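Local coordinates for protein precorrin-6y methylase (Rhodobacter capsulatus, PDB 3NJR) that binds S-adenosyl-L-homocysteine and, as the C-terminal domain of precorrin-6Y C5,15-methyltransferase, probably takes part in methyl transfer during cobalamin biosynthesis, at residues A[121-126]-A[146-151]; A[77-82]-A[103-108]; A[45-50]-A[197-202]. All blocks are in the same frame, centred on the assembly; numbering follows the deposited sequence.

In the fold
Helix 41-51 comes first in the chain and opens the span that contact 3 closes only near the C terminus. Two shorter loops close in the meantime, one after the other: contact 2 pairs strand 79-84 with strand 106-110, and contact 1 then pairs strand 125-128 with strand 149-154. Neither crosses the other, and both lie within the span that contact 3 finally closes when strand 188-203 packs against helix 41-51. All three reach one sheet. Pro121 of contact 1 packs on Ile81 of contact 2, while Ile150 N and Gly202 O, 2.8 Å apart in a probable hydrogen bond, join contact 1 to contact 3.

Contact 1: residues A[121-126]-A[146-151]; sequences PLPEAV and PGTRIV
Glu124 O accepts two hydrogen bonds, from Arg149 N at 3.3 Å and from a water at 3.1 Å; the same water also donates to Gly147 O. The amide comes in at a C=O...N angle of 140°, tilted 24° from the carbonyl plane, and the CA-H of Thr148 leans on the same oxygen. Val126 N meets Arg149 O at 2.8 Å, and Val151 N meets Val126 O at 3.0 Å. Thr148 works as a two-sided group. With OG1 anti to its carbonyl carbon (chi1 -60°) and bonded to Ala145 O, its CG2 is left to meet Val126 CG2 at 4.0 Å and the CG of Pro123 at 4.2 Å. Arg149, bridge partner of Ala125, bends at its third torsion, bringing NH1 to 4.0 Å from Ala125 CB; Glu124 O sits above one face of the guanidinium, toward its rim, and the charge is answered by Glu57. Ile150 and Val126 face Leu144 together. Strand 125-128, helix 134-143 and strand 149-154 thus make a beta-alpha-beta unit, the building block of the Rossmann-like methyltransferase fold.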
loop_
_atom_site.group_PDB
_atom_site.type_symbol
_atom_site.label_atom_id
_atom_site.label_comp_id
_atom_site.label_asym_id
_atom_site.label_seq_id
_atom_site.Cartn_x
_atom_site.Cartn_y
_atom_site.Cartn_z
ATOM N N PRO A 121 24.857 21.366 -22.953
ATOM C CA PRO A 121 26.043 20.767 -22.324
ATOM C C PRO A 121 25.628 19.551 -21.504
ATOM O O PRO A 121 24.515 19.537 -20.974
ATOM C CB PRO A 121 26.555 21.879 -21.390
ATOM C CG PRO A 121 25.360 22.786 -21.167
ATOM C CD PRO A 121 24.555 22.717 -22.438
ATOM N N LEU A 122 26.501 18.551 -21.401
ATOM C CA LEU A 122 26.190 17.334 -20.648
ATOM C C LEU A 122 26.058 17.569 -19.123
ATOM O O LEU A 122 26.867 18.275 -18.515
ATOM C CB LEU A 122 27.207 16.226 -20.954
ATOM C CG LEU A 122 27.228 15.644 -22.384
ATOM C CD1 LEU A 122 28.328 14.591 -22.550
ATOM C CD2 LEU A 122 25.867 15.085 -22.825
ATOM N N PRO A 123 25.033 16.968 -18.496
ATOM C CA PRO A 123 24.750 17.301 -17.108
ATOM C C PRO A 123 25.531 16.403 -16.174
ATOM O O PRO A 123 26.111 15.423 -16.643
ATOM C CB PRO A 123 23.276 16.960 -16.993
ATOM C CG PRO A 123 23.147 15.739 -17.898
ATOM C CD PRO A 123 24.003 16.075 -19.068
ATOM N N GLU A 124 25.541 16.749 -14.880
ATOM C CA GLU A 124 26.053 15.882 -13.829
ATOM C C GLU A 124 24.932 14.938 -13.323
ATOM O O GLU A 124 25.213 13.832 -12.846
ATOM C CB GLU A 124 26.624 16.717 -12.682
ATOM C CG GLU A 124 28.092 17.181 -12.846
ATOM C CD GLU A 124 28.269 18.421 -13.731
ATOM O OE1 GLU A 124 27.459 19.377 -13.644
ATOM O OE2 GLU A 124 29.241 18.453 -14.529
ATOM N N ALA A 125 23.674 15.390 -13.452
ATOM C CA ALA A 125 22.454 14.616 -13.135
ATOM C C ALA A 125 21.296 14.853 -14.140
ATOM O O ALA A 125 21.188 15.946 -14.715
ATOM C CB ALA A 125 21.989 14.941 -11.719
ATOM N N VAL A 126 20.433 13.844 -14.338
ATOM C CA VAL A 126 19.212 13.988 -15.177
ATOM C C VAL A 126 17.963 13.525 -14.435
ATOM O O VAL A 126 17.985 12.506 -13.735
ATOM C CB VAL A 126 19.231 13.111 -16.432
ATOM C CG1 VAL A 126 18.120 13.534 -17.404
ATOM C CG2 VAL A 126 20.579 13.085 -17.102
ATOM N N PRO A 146 29.709 8.588 -18.319
ATOM C CA PRO A 146 29.520 7.506 -17.338
ATOM C C PRO A 146 29.582 8.071 -15.914
ATOM O O PRO A 146 30.440 8.927 -15.625
ATOM C CB PRO A 146 30.721 6.588 -17.606
ATOM C CG PRO A 146 31.793 7.521 -18.153
ATOM C CD PRO A 146 31.010 8.493 -19.015
ATOM N N GLY A 147 28.665 7.637 -15.049
ATOM C CA GLY A 147 28.578 8.181 -13.681
ATOM C C GLY A 147 27.594 9.331 -13.473
ATOM O O GLY A 147 27.452 9.851 -12.353
ATOM N N THR A 148 26.927 9.732 -14.558
ATOM C CA THR A 148 25.896 10.756 -14.521
ATOM C C THR A 148 24.751 10.070 -13.808
ATOM O O THR A 148 24.452 8.922 -14.119
ATOM C CB THR A 148 25.460 11.184 -15.963
ATOM O OG1 THR A 148 26.586 11.719 -16.686
ATOM C CG2 THR A 148 24.328 12.224 -15.938
ATOM N N ARG A 149 24.123 10.753 -12.852
ATOM C CA ARG A 149 23.045 10.152 -12.085
ATOM C C ARG A 149 21.725 10.346 -12.806
ATOM O O ARG A 149 21.483 11.409 -13.358
ATOM C CB ARG A 149 23.017 10.715 -10.654
ATOM C CG ARG A 149 24.435 10.859 -10.042
ATOM C CD ARG A 149 24.467 11.305 -8.575
ATOM N NE ARG A 149 23.881 12.624 -8.354
ATOM C CZ ARG A 149 24.540 13.787 -8.407
ATOM N NH1 ARG A 149 23.887 14.921 -8.182
ATOM N NH2 ARG A 149 25.835 13.834 -8.695
ATOM N N ILE A 150 20.890 9.301 -12.817
ATOM C CA ILE A 150 19.535 9.346 -13.402
ATOM C C ILE A 150 18.457 9.092 -12.357
ATOM O O ILE A 150 18.603 8.206 -11.514
ATOM C CB ILE A 150 19.303 8.289 -14.510
ATOM C CG1 ILE A 150 20.602 7.932 -15.253
ATOM C CG2 ILE A 150 18.174 8.742 -15.460
ATOM C CD1 ILE A 150 21.007 8.863 -16.382
ATOM N N VAL A 151 17.368 9.866 -12.432
ATOM C CA VAL A 151 16.232 9.686 -11.539
ATOM C C VAL A 151 14.931 9.869 -12.307
ATOM O O VAL A 151 14.722 10.878 -12.957
ATOM C CB VAL A 151 16.315 10.620 -10.277
ATOM C CG1 VAL A 151 15.083 10.478 -9.376
ATOM C CG2 VAL A 151 17.588 10.337 -9.475
HETATM O O HOH W 1 27.539 12.373 -11.476
#

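Contact 2: residues A[77-82]-A[103-108]; sequences GGRAIT and SPRMRA
Strands 79-82 and 106-108 run parallel, their axes 4.7 Å apart at closest approach and 5° apart in direction, with Ala80 N bonded to Arg105 O, Arg107 N to Ala80 O and Thr82 N to Arg107 O. Arg105 stretches back alongside the start of the first strand and lays one guanidinium face against Gly78 O, with NE 3.5 Å from that oxygen. Gly77 O lies over a face too, 2.9 Å from Arg105 NH2 but at an angle too poor for a hydrogen bond. Gly77, just past helix 68-75, has positive phi and forms a Schellman motif, and the helix dipole would be expected to favour a positive group here. Arg79 crosses Arg105 at about a right angle, its CG 3.7 Å from Arg105 NH1, and sends NE to Gly56 O. The two strands and helix 87-99 form a right-handed beta-alpha-beta crossover at the edge of the Rossmann-like sheet formed by strand 106-110. On the face carrying Ala80, Met106 runs out extended (chi1 172°), and its CE comes within 3.9 Å of Thr82 OG1, itself hydrogen-bonded to Ser70 OG. On the other face Ile81 and Arg107 lie side by side, with Ile81 CG1 over the guanidinium.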
loop_
_atom_site.group_PDB
_atom_site.type_symbol
_atom_site.label_atom_id
_atom_site.label_comp_id
_atom_site.label_asym_id
_atom_site.label_seq_id
_atom_site.Cartn_x
_atom_site.Cartn_y
_atom_site.Cartn_z
ATOM N N GLY A 77 21.881 24.730 -4.457
ATOM C CA GLY A 77 23.181 25.076 -5.020
ATOM C C GLY A 77 23.489 24.643 -6.452
ATOM O O GLY A 77 24.469 25.107 -7.033
ATOM N N GLY A 78 22.684 23.759 -7.038
ATOM C CA GLY A 78 22.899 23.362 -8.422
ATOM C C GLY A 78 22.589 24.429 -9.470
ATOM O O GLY A 78 22.168 25.548 -9.143
ATOM N N ARG A 79 22.850 24.070 -10.733
ATOM C CA ARG A 79 22.355 24.775 -11.931
ATOM C C ARG A 79 21.484 23.779 -12.716
ATOM O O ARG A 79 21.670 22.569 -12.589
ATOM C CB ARG A 79 23.510 25.251 -12.817
ATOM C CG ARG A 79 24.594 26.061 -12.117
ATOM C CD ARG A 79 25.768 26.307 -13.063
ATOM N NE ARG A 79 26.605 25.109 -13.186
ATOM C CZ ARG A 79 26.912 24.493 -14.336
ATOM N NH1 ARG A 79 26.476 24.964 -15.503
ATOM N NH2 ARG A 79 27.680 23.402 -14.324
ATOM N N ALA A 80 20.534 24.274 -13.512
ATOM C CA ALA A 80 19.621 23.390 -14.237
ATOM C C ALA A 80 19.191 23.935 -15.581
ATOM O O ALA A 80 19.037 25.156 -15.740
ATOM C CB ALA A 80 18.404 23.097 -13.411
ATOM N N ILE A 81 18.991 23.030 -16.541
ATOM C CA ILE A 81 18.271 23.334 -17.782
ATOM C C ILE A 81 16.959 22.548 -17.751
ATOM O O ILE A 81 16.965 21.336 -17.539
ATOM C CB ILE A 81 19.087 22.940 -19.042
ATOM C CG1 ILE A 81 20.349 23.790 -19.147
ATOM C CG2 ILE A 81 18.245 23.095 -20.300
ATOM C CD1 ILE A 81 21.427 23.167 -19.961
ATOM N N THR A 82 15.846 23.235 -17.977
ATOM C CA THR A 82 14.505 22.671 -17.793
ATOM C C THR A 82 13.780 22.610 -19.124
ATOM O O THR A 82 13.522 23.636 -19.715
ATOM C CB THR A 82 13.696 23.536 -16.792
ATOM O OG1 THR A 82 14.469 23.697 -15.593
ATOM C CG2 THR A 82 12.350 22.902 -16.450
ATOM N N SER A 103 17.865 33.120 -12.549
ATOM C CA SER A 103 18.196 33.251 -13.976
ATOM C C SER A 103 19.673 33.019 -14.319
ATOM O O SER A 103 19.970 32.415 -15.358
ATOM C CB SER A 103 17.675 34.554 -14.599
ATOM O OG SER A 103 18.361 35.682 -14.094
ATOM N N PRO A 104 20.605 33.475 -13.462
ATOM C CA PRO A 104 21.969 33.002 -13.714
ATOM C C PRO A 104 22.101 31.458 -13.657
ATOM O O PRO A 104 22.842 30.880 -14.438
ATOM C CB PRO A 104 22.772 33.634 -12.566
ATOM C CG PRO A 104 21.736 33.872 -11.461
ATOM C CD PRO A 104 20.518 34.299 -12.243
ATOM N N ARG A 105 21.386 30.812 -12.743
ATOM C CA ARG A 105 21.546 29.389 -12.439
ATOM C C ARG A 105 20.630 28.463 -13.262
ATOM O O ARG A 105 20.951 27.295 -13.466
ATOM C CB ARG A 105 21.227 29.164 -10.958
ATOM C CG ARG A 105 22.307 29.556 -9.987
ATOM C CD ARG A 105 21.885 29.165 -8.556
ATOM N NE ARG A 105 22.974 28.675 -7.699
ATOM C CZ ARG A 105 24.223 28.372 -8.087
ATOM N NH1 ARG A 105 24.623 28.501 -9.352
ATOM N NH2 ARG A 105 25.098 27.931 -7.187
ATOM N N MET A 106 19.486 28.981 -13.706
ATOM C CA MET A 106 18.427 28.150 -14.257
ATOM C C MET A 106 17.890 28.655 -15.596
ATOM O O MET A 106 17.503 29.817 -15.707
ATOM C CB MET A 106 17.317 28.016 -13.221
ATOM C CG MET A 106 16.045 27.336 -13.685
ATOM S SD MET A 106 15.125 26.667 -12.274
ATOM C CE MET A 106 13.490 26.398 -12.978
ATOM N N ARG A 107 17.875 27.770 -16.597
ATOM C CA ARG A 107 17.381 28.063 -17.954
ATOM C C ARG A 107 16.112 27.293 -18.329
ATOM O O ARG A 107 15.990 26.109 -18.046
ATOM C CB ARG A 107 18.433 27.640 -18.986
ATOM C CG ARG A 107 19.307 28.704 -19.554
ATOM C CD ARG A 107 20.390 28.056 -20.428
ATOM N NE ARG A 107 19.872 27.558 -21.713
ATOM C CZ ARG A 107 20.564 26.799 -22.564
ATOM N NH1 ARG A 107 21.805 26.422 -22.277
ATOM N NH2 ARG A 107 20.006 26.410 -23.713
ATOM N N ALA A 108 15.191 27.929 -19.031
ATOM C CA ALA A 108 14.105 27.155 -19.631
ATOM C C ALA A 108 14.348 26.969 -21.114
ATOM O O ALA A 108 14.769 27.899 -21.797
ATOM C CB ALA A 108 12.775 27.814 -19.397
#

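Contact 3: residues A[45-50]-A[197-202]; sequences ALTLAA and QLQWSG
Gln199 reaches from the sheet to the helix at Thr47, and its conformation is what carries the contact. CG lies opposite the backbone N across the CA-CB bond (chi1 -179°) and the chain continues extended, standing the side chain off the strand and bringing the amide against Thr47 and Ala50. There the two ends of the amide meet different neighbours. NE2 of Gln199 comes within 3.3 Å of Thr47 OG1 and 3.4 Å of Thr47 CA, while OE1 turns to the methyl of Ala50, with CB 3.9 Å away. Thr47 OG1 has its own acceptor in the preceding turn, Met43 O, and Asn153 on the adjoining strand pairs weakly with both side chains, ND2 with Thr47 OG1 and OD1 with Gln199 NE2. The axes of 45-50 and 197-202 run 14° apart and approach to 9.7 Å, so these segments are nearly parallel. Strand 188-203 runs antiparallel between strands 149-154 and 173-185, the reversed, inserted strand that marks class I methyltransferases. Ser201 repeats this reach on a shorter scale: chi1 of 174° points the hydroxyl away from its own backbone nitrogen, and OG touches Ala50 CB at 3.8 Å, with Val151 packed against both residues. Trp200 points the other way, against helix 157-170, and its NE1 bonds to Gly171 O just past the end of the helix, while Gly202 N lies over the centre of the ring. Leu46 packs on Ile177 and also meets Pro42 of the second subunit, and the bound S-adenosyl-L-homocysteine lies about 8 Å from the side chain of Thr47.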
loop_
_atom_site.group_PDB
_atom_site.type_symbol
_atom_site.label_atom_id
_atom_site.label_comp_id
_atom_site.label_asym_id
_atom_site.label_seq_id
_atom_site.Cartn_x
_atom_site.Cartn_y
_atom_site.Cartn_z
ATOM N N ALA A 45 10.432 15.973 -2.319
ATOM C CA ALA A 45 11.476 15.647 -1.361
ATOM C C ALA A 45 12.197 14.350 -1.738
ATOM O O ALA A 45 13.432 14.303 -1.741
ATOM C CB ALA A 45 10.923 15.574 0.058
ATOM N N LEU A 46 11.445 13.306 -2.086
ATOM C CA LEU A 46 12.071 11.993 -2.346
ATOM C C LEU A 46 13.009 12.058 -3.538
ATOM O O LEU A 46 14.129 11.511 -3.504
ATOM C CB LEU A 46 11.046 10.893 -2.563
ATOM C CG LEU A 46 10.358 10.426 -1.294
ATOM C CD1 LEU A 46 9.116 9.616 -1.658
ATOM C CD2 LEU A 46 11.303 9.631 -0.378
ATOM N N THR A 47 12.528 12.735 -4.574
ATOM C CA THR A 47 13.245 12.899 -5.821
ATOM C C THR A 47 14.554 13.669 -5.590
ATOM O O THR A 47 15.653 13.155 -5.860
ATOM C CB THR A 47 12.345 13.619 -6.821
ATOM O OG1 THR A 47 11.174 12.824 -7.036
ATOM C CG2 THR A 47 13.056 13.851 -8.133
ATOM N N LEU A 48 14.458 14.874 -5.044
ATOM C CA LEU A 48 15.683 15.578 -4.693
ATOM C C LEU A 48 16.639 14.789 -3.818
ATOM O O LEU A 48 17.850 14.838 -4.043
ATOM C CB LEU A 48 15.422 16.999 -4.196
ATOM C CG LEU A 48 15.314 17.791 -5.502
ATOM C CD1 LEU A 48 13.871 17.986 -5.947
ATOM C CD2 LEU A 48 15.999 19.085 -5.356
ATOM N N ALA A 49 16.122 14.017 -2.871
ATOM C CA ALA A 49 16.997 13.123 -2.100
ATOM C C ALA A 49 17.779 12.159 -3.017
ATOM O O ALA A 49 18.999 11.960 -2.841
ATOM C CB ALA A 49 16.201 12.362 -1.058
ATOM N N ALA A 50 17.093 11.591 -4.006
ATOM C CA ALA A 50 17.731 10.711 -4.984
ATOM C C ALA A 50 18.710 11.468 -5.904
ATOM O O ALA A 50 19.754 10.935 -6.285
ATOM C CB ALA A 50 16.657 9.990 -5.825
ATOM N N GLN A 197 3.738 5.147 -6.909
ATOM C CA GLN A 197 4.573 5.696 -7.960
ATOM C C GLN A 197 5.873 4.916 -7.856
ATOM O O GLN A 197 6.321 4.578 -6.755
ATOM C CB GLN A 197 4.789 7.199 -7.739
ATOM C CG GLN A 197 4.724 8.067 -9.007
ATOM C CD GLN A 197 4.325 9.538 -8.741
ATOM O OE1 GLN A 197 3.208 9.835 -8.307
ATOM N NE2 GLN A 197 5.236 10.458 -9.047
ATOM N N LEU A 198 6.458 4.580 -8.997
ATOM C CA LEU A 198 7.762 3.944 -8.991
ATOM C C LEU A 198 8.841 4.978 -9.273
ATOM O O LEU A 198 8.624 5.926 -10.028
ATOM C CB LEU A 198 7.812 2.777 -9.977
ATOM C CG LEU A 198 7.806 1.365 -9.369
ATOM C CD1 LEU A 198 6.565 1.101 -8.533
ATOM C CD2 LEU A 198 7.975 0.296 -10.455
ATOM N N GLN A 199 9.987 4.815 -8.625
ATOM C CA GLN A 199 11.086 5.741 -8.799
ATOM C C GLN A 199 12.378 4.973 -8.944
ATOM O O GLN A 199 12.757 4.187 -8.070
ATOM C CB GLN A 199 11.179 6.735 -7.643
ATOM C CG GLN A 199 12.316 7.753 -7.809
ATOM C CD GLN A 199 12.639 8.518 -6.530
ATOM O OE1 GLN A 199 13.323 8.005 -5.650
ATOM N NE2 GLN A 199 12.180 9.765 -6.448
ATOM N N TRP A 200 13.045 5.197 -10.064
ATOM C CA TRP A 200 14.330 4.604 -10.260
ATOM C C TRP A 200 15.419 5.642 -10.066
ATOM O O TRP A 200 15.281 6.836 -10.428
ATOM C CB TRP A 200 14.428 3.945 -11.629
ATOM C CG TRP A 200 15.780 3.341 -11.889
ATOM C CD1 TRP A 200 16.414 2.369 -11.154
ATOM C CD2 TRP A 200 16.673 3.681 -12.955
ATOM N NE1 TRP A 200 17.653 2.086 -11.699
ATOM C CE2 TRP A 200 17.835 2.868 -12.807
ATOM C CE3 TRP A 200 16.603 4.585 -14.032
ATOM C CZ2 TRP A 200 18.915 2.929 -13.693
ATOM C CZ3 TRP A 200 17.676 4.644 -14.925
ATOM C CH2 TRP A 200 18.825 3.815 -14.742
ATOM N N SER A 201 16.514 5.175 -9.493
ATOM C CA SER A 201 17.641 6.019 -9.244
ATOM C C SER A 201 18.875 5.171 -9.570
ATOM O O SER A 201 19.137 4.152 -8.919
ATOM C CB SER A 201 17.599 6.474 -7.784
ATOM O OG SER A 201 18.747 7.204 -7.438
ATOM N N GLY A 202 19.601 5.564 -10.614
ATOM C CA GLY A 202 20.806 4.856 -11.024
ATOM C C GLY A 202 21.827 5.790 -11.634
ATOM O O GLY A 202 21.767 6.989 -11.441
#